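Local coordinates for protein adenylosuccinate lyase (Francisella tularensis subsp. tularensis SCHU S4, PDB 4EEI) that probably cleaves adenylosuccinate to AMP and fumarate, and likewise releases fumarate from the succinyl-carboxamide intermediate (SAICAR) of de novo purine synthesis, at residues N18-M23 / I53-V58; S354-F359 / L404-M409; I114-A119 / A323-K328. All coordinates share one frame; numbering follows the deposited sequence.

In the fold
The three contacts sample this long, largely helical subunit of the fumarase/aspartase (lyase 1) superfamily. Contact 3 lies close to the centre of the chain and ties helices 94-131 and 304-333 of the central bundle. Contact 1 joins helix 16-33 to the start of helix 55-65, about 30 Å from contact 3 between centres; contact 2, about 44 Å from contact 3, packs helix 352-363 on the loop before helix 411-418. Contacts 1 and 2, about 73 Å apart between centres, hold regions on opposite sides of the chain's centre. Contact 1 closes first along the sequence, then contact 3, then contact 2. Contact 1 lies near bound AMP; contacts 2 and 3 lie away from the known ligand sites.

Contact 1: N18-M23 / I53-V58; sequences NKYAKM and IRPERV
Ile53 reaches helix 16-33 with both branches of its side chain. Its CG2, anti to the backbone N, lies 3.6 Å from Tyr20 CB at the edge of the aromatic ring, while CG1 has turned the other way and carries CD1 to within 3.8 Å of Ala21 CA. The backbones come nearest here, with the CA atoms of Ala21 and Ile53 6.4 Å apart. After Arg54, the N-cap of helix 55-65, Pro55 in the first turn places its CA 3.9 Å from Tyr20 CE2. The side of helix 16-33 thereby packs on the first turn of helix 55-65, in the N-terminal part of the lyase fold, with one aromatic side chain spanning from its own helix to the next. Val58 receives the far end of that ring from the opposite direction: CG2 sits 4.1 Å above the plane, offset toward the rim near CE2, and CG1 approaches Tyr20 OH at 3.4 Å. Helix 68-77 backs Val58 through Ala71 and Ser75. From the Tyr20 side chain it is about 5 Å to the side chain of Asp68, an AMP-binding residue, and about 10 Å to bound AMP.

Contact 2: S354-F359 / L404-M409; sequences SFYLHF and LDIPEM
Tyr356 OH and Pro407 O are both hydrogen-bonded to Ser389 OG, so one hydroxyl of helix 388-400 joins the helix to the loop. The tyrosine oxygen is also laid against Met409, whose CB is 3.2 Å from Tyr356 OH. The two side chains lie alongside one another, pointing opposite ways, and Met409 CG is 3.9 Å from Tyr356 CZ. Beyond CG the methionine bends at both chi2 (-41°) and chi3 (-101°), which together bring CE over the Phe355 ring. Met409 CE stands 3.9 Å from the centroid of Phe355, 6° off the ring normal, a CH-pi contact; SD is oblique to the same ring, completing a Met-aromatic pair. Pro407 CG meets the edge of Phe355 in its plane. One turn further along the helix, Phe359 meets Pro407 from the opposite direction, its CE1 3.7 Å from Pro407 CD, and crosses Ile406 at an angle, its CE2 3.8 Å from Ile406 CG1. Ile406 CG2 touches the edge of Tyr356 at CE1. Helix 388-400 also holds the loop through Gln393, helix 411-418 adds Thr417 and Tyr418 beside Phe355 and Met409, and Cys188 of the second subunit packs on Phe355.

Contact 3: I114-A119 / A323-K328; sequences IKDLEA and ALRRMK
Asp116 and Leu324 face each other at the tightly packed part of the contact, their CB atoms 4.0 Å apart and their CA atoms 6.0 Å. Leu324 directs its CD1 methyl at the backbone of helix 94-131, 3.8 Å from Leu117 N, while its CD2 meets Leu117 CD1 at 4.1 Å. Leu117 otherwise leans toward helices 151-173 and 217-244, and Leu324 also touches Val113 and Leu120, so this flank merges into the interior. The buried Asp116 is gripped as well by Arg325, which is extended from CG to NE: NE donates to OD2 at 2.8 Å with an N-H...O angle of 158°. The acceptor lies near the guanidinium plane but is met from above the carboxylate plane, the two planes standing 82° apart; NH2 adds a weak bond to the same oxygen and also pairs with Glu9. The segments run nearly parallel, at 22° with axes 8.8 Å apart, as neighbouring helices do in the long helical bundle at the centre of the lyase 1 fold. Toward Ala119 and Lys328 the contact is looser and wetter. A water donates to Asp116 O and, weakly, to Leu324 O. Further along, Ala119 CB rests 4.0 Å from Lys328 CE; the lysine's ammonium group forms a salt bridge with Asp332, while a second water donates to Ala119 O and accepts a weak bond from Lys328 NZ.

Contact 1: N18-M23 / I53-V58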
ATOM      1  N   ASN B  18      23.036  19.604   9.559  1.00 26.93           N
ATOM      2  CA  ASN B  18      23.771  18.688   8.697  1.00 28.25           C
ATOM      3  C   ASN B  18      23.269  18.729   7.261  1.00 28.00           C
ATOM      4  O   ASN B  18      24.046  18.525   6.317  1.00 24.58           O
ATOM      5  CB  ASN B  18      23.744  17.254   9.227  1.00 28.34           C
ATOM      6  CG  ASN B  18      24.644  16.336   8.430  1.00 29.38           C
ATOM      7  OD1 ASN B  18      25.863  16.528   8.400  1.00 29.07           O
ATOM      8  ND2 ASN B  18      24.055  15.347   7.759  1.00 22.78           N
ATOM      9  N   LYS B  19      21.974  18.987   7.088  1.00 27.56           N
ATOM     10  CA  LYS B  19      21.428  19.134   5.736  1.00 28.20           C
ATOM     11  C   LYS B  19      22.191  20.226   4.987  1.00 27.19           C
ATOM     12  O   LYS B  19      22.617  20.024   3.849  1.00 23.03           O
ATOM     13  CB  LYS B  19      19.928  19.463   5.762  1.00 26.84           C
ATOM     14  CG  LYS B  19      19.317  19.605   4.369  1.00 30.52           C
ATOM     15  CD  LYS B  19      18.440  20.849   4.228  1.00 35.81           C
ATOM     16  CE  LYS B  19      17.094  20.676   4.903  1.00 39.39           C
ATOM     17  NZ  LYS B  19      16.406  19.422   4.465  1.00 46.12           N
ATOM     18  N   TYR B  20      22.377  21.374   5.633  1.00 22.31           N
ATOM     19  CA  TYR B  20      23.108  22.478   5.008  1.00 29.10           C
ATOM     20  C   TYR B  20      24.610  22.218   4.937  1.00 26.60           C
ATOM     21  O   TYR B  20      25.270  22.654   3.999  1.00 26.85           O
ATOM     22  CB  TYR B  20      22.842  23.796   5.750  1.00 30.95           C
ATOM     23  CG  TYR B  20      21.386  24.207   5.739  1.00 34.52           C
ATOM     24  CD1 TYR B  20      20.630  24.145   4.573  1.00 37.99           C
ATOM     25  CD2 TYR B  20      20.766  24.642   6.899  1.00 39.85           C
ATOM     26  CE1 TYR B  20      19.292  24.512   4.571  1.00 42.83           C
ATOM     27  CE2 TYR B  20      19.442  25.008   6.906  1.00 43.21           C
ATOM     28  CZ  TYR B  20      18.707  24.941   5.748  1.00 46.06           C
ATOM     29  OH  TYR B  20      17.381  25.314   5.776  1.00 51.82           O
ATOM     30  N   ALA B  21      25.160  21.517   5.926  1.00 24.91           N
ATOM     31  CA  ALA B  21      26.590  21.198   5.885  1.00 27.60           C
ATOM     32  C   ALA B  21      26.905  20.303   4.677  1.00 27.00           C
ATOM     33  O   ALA B  21      27.944  20.451   4.027  1.00 27.35           O
ATOM     34  CB  ALA B  21      27.049  20.557   7.181  1.00 27.65           C
ATOM     35  N   LYS B  22      26.005  19.377   4.369  1.00 22.94           N
ATOM     36  CA  LYS B  22      26.213  18.520   3.202  1.00 23.24           C
ATOM     37  C   LYS B  22      26.021  19.301   1.909  1.00 26.34           C
ATOM     38  O   LYS B  22      26.760  19.094   0.940  1.00 26.03           O
ATOM     39  CB  LYS B  22      25.308  17.282   3.267  1.00 26.14           C
ATOM     40  CG  LYS B  22      25.658  16.324   4.428  1.00 28.02           C
ATOM     41  CD  LYS B  22      27.045  15.707   4.253  1.00 30.84           C
ATOM     42  CE  LYS B  22      28.083  16.308   5.192  1.00 38.55           C
ATOM     43  NZ  LYS B  22      27.949  15.855   6.611  1.00 40.22           N
ATOM     44  N   MET B  23      25.051  20.214   1.893  1.00 24.32           N
ATOM     45  CA  MET B  23      24.879  21.096   0.736  1.00 28.20           C
ATOM     46  C   MET B  23      26.143  21.914   0.486  1.00 25.63           C
ATOM     47  O   MET B  23      26.569  22.100  -0.662  1.00 28.06           O
ATOM     48  CB  MET B  23      23.677  22.020   0.933  1.00 26.86           C
ATOM     49  CG  MET B  23      22.331  21.326   0.722  1.00 29.49           C
ATOM     50  SD  MET B  23      20.960  22.470   0.992  1.00 36.89           S
ATOM     51  CE  MET B  23      19.554  21.359   0.773  1.00 41.19           C
ATOM     52  N   ILE B  53      27.647  27.302   9.148  1.00 33.63           N
ATOM     53  CA  ILE B  53      26.294  26.830   8.857  1.00 34.93           C
ATOM     54  C   ILE B  53      25.345  27.470   9.866  1.00 39.60           C
ATOM     55  O   ILE B  53      25.514  27.295  11.072  1.00 37.41           O
ATOM     56  CB  ILE B  53      26.207  25.299   8.955  1.00 34.38           C
ATOM     57  CG1 ILE B  53      27.244  24.657   8.039  1.00 35.02           C
ATOM     58  CG2 ILE B  53      24.802  24.809   8.596  1.00 33.11           C
ATOM     59  CD1 ILE B  53      27.010  24.948   6.554  1.00 34.90           C
ATOM     60  N   ARG B  54      24.361  28.221   9.372  1.00 39.99           N
ATOM     61  CA  ARG B  54      23.494  29.018  10.242  1.00 37.50           C
ATOM     62  C   ARG B  54      22.020  28.805   9.923  1.00 39.66           C
ATOM     63  O   ARG B  54      21.397  29.637   9.257  1.00 44.50           O
ATOM     64  CB  ARG B  54      23.841  30.497  10.098  1.00 39.50           C
ATOM     65  CG  ARG B  54      25.271  30.841  10.490  1.00 38.65           C
ATOM     66  CD  ARG B  54      25.644  32.238  10.025  1.00 41.62           C
ATOM     67  NE  ARG B  54      26.942  32.675  10.539  1.00 43.65           N
ATOM     68  CZ  ARG B  54      27.556  33.793  10.166  1.00 45.82           C
ATOM     69  NH1 ARG B  54      26.995  34.592   9.268  1.00 44.21           N
ATOM     70  NH2 ARG B  54      28.736  34.114  10.688  1.00 50.45           N
ATOM     71  N   PRO B  55      21.454  27.691  10.408  1.00 36.66           N
ATOM     72  CA  PRO B  55      20.101  27.295  10.005  1.00 39.38           C
ATOM     73  C   PRO B  55      19.082  28.391  10.300  1.00 39.94           C
ATOM     74  O   PRO B  55      18.145  28.602   9.531  1.00 41.63           O
ATOM     75  CB  PRO B  55      19.835  26.049  10.853  1.00 40.51           C
ATOM     76  CG  PRO B  55      21.204  25.503  11.159  1.00 40.16           C
ATOM     77  CD  PRO B  55      22.064  26.726  11.339  1.00 38.42           C
ATOM     78  N   GLU B  56      19.307  29.078  11.413  0.58 41.82           N
ATOM     79  CA  GLU B  56      18.488  30.192  11.860  0.58 45.27           C
ATOM     80  C   GLU B  56      18.412  31.307  10.817  0.58 47.32           C
ATOM     81  O   GLU B  56      17.336  31.818  10.506  0.58 47.87           O
ATOM     82  CB  GLU B  56      19.058  30.737  13.181  0.58 50.00           C
ATOM     83  CG  GLU B  56      20.556  31.146  13.145  0.58 53.44           C
ATOM     84  CD  GLU B  56      21.517  29.989  13.405  0.58 50.63           C
ATOM     85  OE1 GLU B  56      21.048  28.853  13.591  0.58 48.95           O
ATOM     86  OE2 GLU B  56      22.742  30.222  13.440  0.58 51.27           O
ATOM     87  N   ARG B  57      19.572  31.672  10.282  1.00 48.39           N
ATOM     88  CA  ARG B  57      19.706  32.734   9.299  1.00 47.31           C
ATOM     89  C   ARG B  57      19.070  32.319   7.968  1.00 44.28           C
ATOM     90  O   ARG B  57      18.439  33.132   7.287  1.00 44.16           O
ATOM     91  CB  ARG B  57      21.186  33.076   9.116  1.00 47.06           C
ATOM     92  CG  ARG B  57      21.462  34.093   8.043  1.00 44.44           C
ATOM     93  CD  ARG B  57      20.785  35.409   8.343  1.00 47.17           C
ATOM     94  NE  ARG B  57      21.082  36.394   7.314  1.00 46.80           N
ATOM     95  CZ  ARG B  57      20.308  37.435   7.026  1.00 47.20           C
ATOM     96  NH1 ARG B  57      19.182  37.633   7.696  1.00 46.56           N
ATOM     97  NH2 ARG B  57      20.663  38.274   6.060  1.00 45.51           N
ATOM     98  N   VAL B  58      19.228  31.046   7.611  1.00 38.80           N
ATOM     99  CA  VAL B  58      18.612  30.508   6.405  1.00 39.52           C
ATOM    100  C   VAL B  58      17.094  30.675   6.480  1.00 39.05           C
ATOM    101  O   VAL B  58      16.452  31.079   5.503  1.00 36.01           O
ATOM    102  CB  VAL B  58      18.975  29.018   6.192  1.00 36.44           C
ATOM    103  CG1 VAL B  58      18.240  28.453   4.977  1.00 35.53           C
ATOM    104  CG2 VAL B  58      20.484  28.851   6.021  1.00 32.79           C
TER

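Contact 2: S354-F359 / L404-M409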
ATOM      1  N   SER B 354       3.698 -41.530  11.857  1.00 43.82           N
ATOM      2  CA  SER B 354       4.273 -41.285  10.540  1.00 41.29           C
ATOM      3  C   SER B 354       5.679 -41.871  10.452  1.00 40.70           C
ATOM      4  O   SER B 354       6.068 -42.405   9.416  1.00 41.10           O
ATOM      5  CB  SER B 354       4.303 -39.794  10.207  1.00 39.92           C
ATOM      6  OG  SER B 354       4.918 -39.587   8.946  1.00 40.61           O
ATOM      7  N   PHE B 355       6.434 -41.779  11.544  1.00 39.31           N
ATOM      8  CA  PHE B 355       7.776 -42.341  11.564  1.00 36.30           C
ATOM      9  C   PHE B 355       7.721 -43.845  11.329  1.00 39.84           C
ATOM     10  O   PHE B 355       8.361 -44.363  10.408  1.00 39.37           O
ATOM     11  CB  PHE B 355       8.489 -42.031  12.880  1.00 37.95           C
ATOM     12  CG  PHE B 355       9.778 -42.782  13.049  1.00 37.82           C
ATOM     13  CD1 PHE B 355      10.928 -42.365  12.393  1.00 37.45           C
ATOM     14  CD2 PHE B 355       9.834 -43.925  13.836  1.00 38.79           C
ATOM     15  CE1 PHE B 355      12.116 -43.062  12.532  1.00 37.28           C
ATOM     16  CE2 PHE B 355      11.016 -44.627  13.978  1.00 40.50           C
ATOM     17  CZ  PHE B 355      12.159 -44.194  13.323  1.00 40.41           C
ATOM     18  N   TYR B 356       6.942 -44.535  12.156  1.00 40.31           N
ATOM     19  CA  TYR B 356       6.771 -45.982  12.044  1.00 42.93           C
ATOM     20  C   TYR B 356       6.141 -46.408  10.725  1.00 43.94           C
ATOM     21  O   TYR B 356       6.474 -47.468  10.196  1.00 45.67           O
ATOM     22  CB  TYR B 356       5.933 -46.511  13.208  1.00 44.72           C
ATOM     23  CG  TYR B 356       6.649 -46.427  14.528  1.00 46.33           C
ATOM     24  CD1 TYR B 356       7.898 -47.007  14.696  1.00 46.93           C
ATOM     25  CD2 TYR B 356       6.091 -45.747  15.597  1.00 44.39           C
ATOM     26  CE1 TYR B 356       8.564 -46.927  15.900  1.00 45.65           C
ATOM     27  CE2 TYR B 356       6.747 -45.659  16.801  1.00 44.54           C
ATOM     28  CZ  TYR B 356       7.982 -46.249  16.950  1.00 48.46           C
ATOM     29  OH  TYR B 356       8.635 -46.161  18.159  1.00 48.10           O
ATOM     30  N   LEU B 357       5.221 -45.602  10.202  1.00 43.20           N
ATOM     31  CA  LEU B 357       4.605 -45.931   8.920  1.00 47.91           C
ATOM     32  C   LEU B 357       5.674 -45.962   7.834  1.00 46.42           C
ATOM     33  O   LEU B 357       5.779 -46.932   7.081  1.00 45.79           O
ATOM     34  CB  LEU B 357       3.503 -44.932   8.555  1.00 48.75           C
ATOM     35  CG  LEU B 357       2.818 -45.200   7.212  1.00 52.55           C
ATOM     36  CD1 LEU B 357       2.391 -46.652   7.108  1.00 56.04           C
ATOM     37  CD2 LEU B 357       1.621 -44.296   7.015  1.00 55.60           C
ATOM     38  N   HIS B 358       6.467 -44.895   7.775  1.00 41.69           N
ATOM     39  CA  HIS B 358       7.576 -44.811   6.835  1.00 41.40           C
ATOM     40  C   HIS B 358       8.584 -45.928   7.062  1.00 42.78           C
ATOM     41  O   HIS B 358       9.109 -46.502   6.107  1.00 44.11           O
ATOM     42  CB  HIS B 358       8.277 -43.461   6.952  1.00 39.02           C
ATOM     43  CG  HIS B 358       7.567 -42.345   6.252  1.00 44.69           C
ATOM     44  ND1 HIS B 358       6.561 -41.613   6.849  1.00 45.31           N
ATOM     45  CD2 HIS B 358       7.726 -41.827   5.012  1.00 42.79           C
ATOM     46  CE1 HIS B 358       6.133 -40.691   6.004  1.00 44.26           C
ATOM     47  NE2 HIS B 358       6.824 -40.797   4.883  1.00 41.38           N
ATOM     48  N   PHE B 359       8.865 -46.237   8.321  1.00 42.79           N
ATOM     49  CA  PHE B 359       9.805 -47.308   8.600  1.00 45.25           C
ATOM     50  C   PHE B 359       9.344 -48.637   8.002  1.00 48.94           C
ATOM     51  O   PHE B 359      10.133 -49.356   7.379  1.00 48.70           O
ATOM     52  CB  PHE B 359      10.060 -47.465  10.099  1.00 45.43           C
ATOM     53  CG  PHE B 359      11.287 -48.271  10.401  1.00 48.42           C
ATOM     54  CD1 PHE B 359      12.520 -47.648  10.534  1.00 48.41           C
ATOM     55  CD2 PHE B 359      11.223 -49.652  10.492  1.00 52.44           C
ATOM     56  CE1 PHE B 359      13.662 -48.386  10.784  1.00 51.97           C
ATOM     57  CE2 PHE B 359      12.362 -50.401  10.739  1.00 53.63           C
ATOM     58  CZ  PHE B 359      13.584 -49.766  10.886  1.00 52.65           C
ATOM     59  N   LEU B 404      13.490 -57.190  11.839  1.00 79.20           N
ATOM     60  CA  LEU B 404      13.755 -55.757  11.768  1.00 75.88           C
ATOM     61  C   LEU B 404      14.569 -55.257  12.956  1.00 75.44           C
ATOM     62  O   LEU B 404      14.424 -55.757  14.070  1.00 76.07           O
ATOM     63  CB  LEU B 404      12.436 -54.986  11.720  1.00 72.73           C
ATOM     64  CG  LEU B 404      11.546 -55.164  10.494  1.00 70.75           C
ATOM     65  CD1 LEU B 404      10.204 -54.512  10.735  1.00 67.74           C
ATOM     66  CD2 LEU B 404      12.212 -54.569   9.272  1.00 69.59           C
ATOM     67  N   ASP B 405      15.424 -54.270  12.717  1.00 74.80           N
ATOM     68  CA  ASP B 405      16.058 -53.554  13.816  1.00 75.80           C
ATOM     69  C   ASP B 405      15.434 -52.165  13.937  1.00 66.29           C
ATOM     70  O   ASP B 405      15.966 -51.186  13.414  1.00 65.20           O
ATOM     71  CB  ASP B 405      17.571 -53.453  13.622  1.00 82.41           C
ATOM     72  CG  ASP B 405      18.278 -52.926  14.857  1.00 87.25           C
ATOM     73  OD1 ASP B 405      17.674 -52.979  15.949  1.00 88.33           O
ATOM     74  OD2 ASP B 405      19.433 -52.464  14.739  1.00 90.30           O
ATOM     75  N   ILE B 406      14.297 -52.096  14.627  1.00 61.88           N
ATOM     76  CA  ILE B 406      13.580 -50.840  14.824  1.00 60.33           C
ATOM     77  C   ILE B 406      14.230 -50.022  15.936  1.00 60.98           C
ATOM     78  O   ILE B 406      14.304 -50.468  17.078  1.00 63.06           O
ATOM     79  CB  ILE B 406      12.096 -51.097  15.174  1.00 60.43           C
ATOM     80  CG1 ILE B 406      11.440 -51.982  14.111  1.00 61.41           C
ATOM     81  CG2 ILE B 406      11.342 -49.783  15.315  1.00 57.91           C
ATOM     82  CD1 ILE B 406       9.933 -52.123  14.252  1.00 60.43           C
ATOM     83  N   PRO B 407      14.702 -48.811  15.611  1.00 60.04           N
ATOM     84  CA  PRO B 407      15.386 -48.037  16.652  1.00 60.26           C
ATOM     85  C   PRO B 407      14.414 -47.602  17.742  1.00 56.39           C
ATOM     86  O   PRO B 407      13.242 -47.349  17.461  1.00 56.00           O
ATOM     87  CB  PRO B 407      15.908 -46.819  15.889  1.00 60.25           C
ATOM     88  CG  PRO B 407      14.907 -46.622  14.793  1.00 58.99           C
ATOM     89  CD  PRO B 407      14.463 -48.017  14.391  1.00 59.82           C
ATOM     90  N   GLU B 408      14.904 -47.545  18.975  1.00 58.32           N
ATOM     91  CA  GLU B 408      14.083 -47.161  20.113  1.00 59.17           C
ATOM     92  C   GLU B 408      13.715 -45.688  20.024  1.00 55.00           C
ATOM     93  O   GLU B 408      14.585 -44.830  19.885  1.00 55.54           O
ATOM     94  CB  GLU B 408      14.823 -47.439  21.422  1.00 66.74           C
ATOM     95  CG  GLU B 408      14.020 -47.117  22.670  1.00 68.96           C
ATOM     96  CD  GLU B 408      12.806 -48.011  22.825  0.70 70.47           C
ATOM     97  OE1 GLU B 408      11.813 -47.568  23.437  0.68 70.88           O
ATOM     98  OE2 GLU B 408      12.848 -49.158  22.335  0.81 71.34           O
ATOM     99  N   MET B 409      12.422 -45.400  20.099  1.00 48.74           N
ATOM    100  CA  MET B 409      11.950 -44.028  19.999  1.00 46.68           C
ATOM    101  C   MET B 409      11.655 -43.414  21.361  1.00 46.74           C
ATOM    102  O   MET B 409      10.587 -42.844  21.577  1.00 46.63           O
ATOM    103  CB  MET B 409      10.723 -43.942  19.090  1.00 45.96           C
ATOM    104  CG  MET B 409      11.053 -43.995  17.607  1.00 44.42           C
ATOM    105  SD  MET B 409      12.514 -43.031  17.172  1.00 44.87           S
ATOM    106  CE  MET B 409      11.749 -41.560  16.499  1.00 41.41           C
TER

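Contact 3: I114-A119 / A323-K328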
ATOM      1  N   ILE B 114      23.436  -0.612   8.286  1.00 19.44           N
ATOM      2  CA  ILE B 114      24.220  -1.804   7.958  1.00 18.95           C
ATOM      3  C   ILE B 114      24.938  -2.354   9.195  1.00 23.22           C
ATOM      4  O   ILE B 114      24.950  -3.574   9.438  1.00 24.72           O
ATOM      5  CB  ILE B 114      25.212  -1.512   6.809  1.00 18.21           C
ATOM      6  CG1 ILE B 114      24.448  -1.404   5.492  1.00 21.11           C
ATOM      7  CG2 ILE B 114      26.275  -2.620   6.698  1.00 21.35           C
ATOM      8  CD1 ILE B 114      25.299  -0.932   4.315  1.00 21.97           C
ATOM      9  N   LYS B 115      25.523  -1.461   9.991  1.00 20.83           N
ATOM     10  CA  LYS B 115      26.208  -1.882  11.209  1.00 23.03           C
ATOM     11  C   LYS B 115      25.213  -2.552  12.141  1.00 25.38           C
ATOM     12  O   LYS B 115      25.493  -3.608  12.720  1.00 24.54           O
ATOM     13  CB  LYS B 115      26.841  -0.683  11.923  1.00 25.71           C
ATOM     14  CG  LYS B 115      27.508  -1.048  13.243  1.00 34.29           C
ATOM     15  CD  LYS B 115      27.867   0.187  14.068  1.00 43.42           C
ATOM     16  CE  LYS B 115      28.597  -0.187  15.367  1.00 47.94           C
ATOM     17  NZ  LYS B 115      27.819  -1.119  16.242  1.00 49.31           N
ATOM     18  N   ASP B 116      24.040  -1.944  12.280  1.00 21.24           N
ATOM     19  CA  ASP B 116      23.030  -2.487  13.190  1.00 22.57           C
ATOM     20  C   ASP B 116      22.357  -3.754  12.653  1.00 20.71           C
ATOM     21  O   ASP B 116      22.003  -4.636  13.427  1.00 20.43           O
ATOM     22  CB  ASP B 116      21.988  -1.423  13.546  1.00 22.88           C
ATOM     23  CG  ASP B 116      22.555  -0.335  14.444  1.00 32.27           C
ATOM     24  OD1 ASP B 116      23.419  -0.649  15.287  1.00 33.52           O
ATOM     25  OD2 ASP B 116      22.153   0.839  14.299  1.00 33.44           O
ATOM     26  N   LEU B 117      22.174  -3.845  11.339  1.00 17.82           N
ATOM     27  CA  LEU B 117      21.623  -5.067  10.751  1.00 19.33           C
ATOM     28  C   LEU B 117      22.589  -6.244  10.920  1.00 21.33           C
ATOM     29  O   LEU B 117      22.179  -7.353  11.263  1.00 19.66           O
ATOM     30  CB  LEU B 117      21.268  -4.856   9.274  1.00 18.51           C
ATOM     31  CG  LEU B 117      20.786  -6.061   8.453  1.00 19.97           C
ATOM     32  CD1 LEU B 117      19.530  -6.669   9.062  1.00 22.03           C
ATOM     33  CD2 LEU B 117      20.520  -5.657   7.011  1.00 22.43           C
ATOM     34  N   GLU B 118      23.878  -6.010  10.697  1.00 18.79           N
ATOM     35  CA  GLU B 118      24.859  -7.076  10.880  1.00 20.68           C
ATOM     36  C   GLU B 118      24.932  -7.500  12.352  1.00 23.98           C
ATOM     37  O   GLU B 118      25.107  -8.678  12.666  1.00 23.77           O
ATOM     38  CB  GLU B 118      26.236  -6.643  10.369  1.00 23.15           C
ATOM     39  CG  GLU B 118      27.267  -7.767  10.371  1.00 25.81           C
ATOM     40  CD  GLU B 118      28.399  -7.527   9.383  1.00 36.15           C
ATOM     41  OE1 GLU B 118      28.824  -6.359   9.247  1.00 39.38           O
ATOM     42  OE2 GLU B 118      28.858  -8.505   8.745  1.00 36.96           O
ATOM     43  N   ALA B 119      24.797  -6.537  13.262  1.00 21.84           N
ATOM     44  CA  ALA B 119      24.833  -6.861  14.684  1.00 21.61           C
ATOM     45  C   ALA B 119      23.620  -7.711  15.077  1.00 21.91           C
ATOM     46  O   ALA B 119      23.725  -8.592  15.938  1.00 24.69           O
ATOM     47  CB  ALA B 119      24.907  -5.593  15.527  1.00 24.37           C
ATOM     48  N   ALA B 323      14.667   0.133  15.423  1.00 19.05           N
ATOM     49  CA  ALA B 323      14.080  -1.202  15.471  1.00 21.41           C
ATOM     50  C   ALA B 323      15.151  -2.279  15.472  1.00 22.43           C
ATOM     51  O   ALA B 323      15.025  -3.267  16.184  1.00 19.61           O
ATOM     52  CB  ALA B 323      13.089  -1.417  14.308  1.00 18.54           C
ATOM     53  N   LEU B 324      16.199  -2.105  14.670  1.00 18.86           N
ATOM     54  CA  LEU B 324      17.263  -3.115  14.608  1.00 19.99           C
ATOM     55  C   LEU B 324      18.010  -3.217  15.933  1.00 20.62           C
ATOM     56  O   LEU B 324      18.414  -4.309  16.338  1.00 21.73           O
ATOM     57  CB  LEU B 324      18.255  -2.806  13.488  1.00 16.43           C
ATOM     58  CG  LEU B 324      17.695  -2.893  12.066  1.00 18.11           C
ATOM     59  CD1 LEU B 324      18.699  -2.333  11.090  1.00 19.03           C
ATOM     60  CD2 LEU B 324      17.381  -4.351  11.720  1.00 17.54           C
ATOM     61  N   ARG B 325      18.227  -2.083  16.595  1.00 19.99           N
ATOM     62  CA  ARG B 325      18.914  -2.086  17.891  1.00 19.52           C
ATOM     63  C   ARG B 325      18.043  -2.690  18.965  1.00 20.68           C
ATOM     64  O   ARG B 325      18.519  -3.455  19.815  1.00 20.31           O
ATOM     65  CB  ARG B 325      19.329  -0.667  18.296  1.00 21.92           C
ATOM     66  CG  ARG B 325      20.330  -0.029  17.346  1.00 21.07           C
ATOM     67  CD  ARG B 325      20.873   1.284  17.879  1.00 22.97           C
ATOM     68  NE  ARG B 325      21.822   1.871  16.930  1.00 24.90           N
ATOM     69  CZ  ARG B 325      22.376   3.070  17.069  1.00 26.48           C
ATOM     70  NH1 ARG B 325      22.077   3.828  18.115  1.00 26.13           N
ATOM     71  NH2 ARG B 325      23.223   3.513  16.152  1.00 29.38           N
ATOM     72  N   ARG B 326      16.762  -2.343  18.956  1.00 20.30           N
ATOM     73  CA  ARG B 326      15.877  -2.851  20.012  1.00 24.61           C
ATOM     74  C   ARG B 326      15.640  -4.354  19.841  1.00 22.56           C
ATOM     75  O   ARG B 326      15.631  -5.107  20.824  1.00 23.01           O
ATOM     76  CB  ARG B 326      14.542  -2.101  20.035  1.00 22.64           C
ATOM     77  CG  ARG B 326      13.567  -2.653  21.066  1.00 25.37           C
ATOM     78  CD  ARG B 326      12.387  -1.724  21.330  1.00 25.93           C
ATOM     79  NE  ARG B 326      11.593  -2.217  22.458  1.00 22.58           N
ATOM     80  CZ  ARG B 326      10.645  -1.521  23.070  1.00 27.15           C
ATOM     81  NH1 ARG B 326      10.360  -0.292  22.660  1.00 21.36           N
ATOM     82  NH2 ARG B 326       9.988  -2.056  24.097  1.00 28.47           N
ATOM     83  N   MET B 327      15.462  -4.792  18.598  1.00 22.63           N
ATOM     84  CA  MET B 327      15.314  -6.225  18.340  1.00 22.09           C
ATOM     85  C   MET B 327      16.562  -7.003  18.743  1.00 20.98           C
ATOM     86  O   MET B 327      16.463  -8.085  19.310  1.00 21.50           O
ATOM     87  CB  MET B 327      14.990  -6.492  16.873  1.00 19.49           C
ATOM     88  CG  MET B 327      14.853  -7.999  16.574  1.00 20.20           C
ATOM     89  SD  MET B 327      13.442  -8.766  17.431  1.00 23.83           S
ATOM     90  CE  MET B 327      12.169  -8.503  16.194  1.00 22.72           C
ATOM     91  N   LYS B 328      17.741  -6.459  18.457  1.00 20.77           N
ATOM     92  CA  LYS B 328      18.976  -7.122  18.885  1.00 19.38           C
ATOM     93  C   LYS B 328      19.047  -7.262  20.399  1.00 23.24           C
ATOM     94  O   LYS B 328      19.385  -8.334  20.924  1.00 23.10           O
ATOM     95  CB  LYS B 328      20.211  -6.376  18.365  1.00 19.78           C
ATOM     96  CG  LYS B 328      21.536  -6.914  18.928  1.00 30.52           C
ATOM     97  CD  LYS B 328      22.523  -5.777  19.122  1.00 37.66           C
ATOM     98  CE  LYS B 328      23.954  -6.256  19.305  1.00 40.39           C
ATOM     99  NZ  LYS B 328      24.187  -7.091  20.527  1.00 35.33           N
TER
HETATM  100  O   HOH W   1      21.140  -4.180  16.006  1.00 20.86           O
HETATM  101  O   HOH W   2      25.462  -8.692  18.296  1.00 35.56           O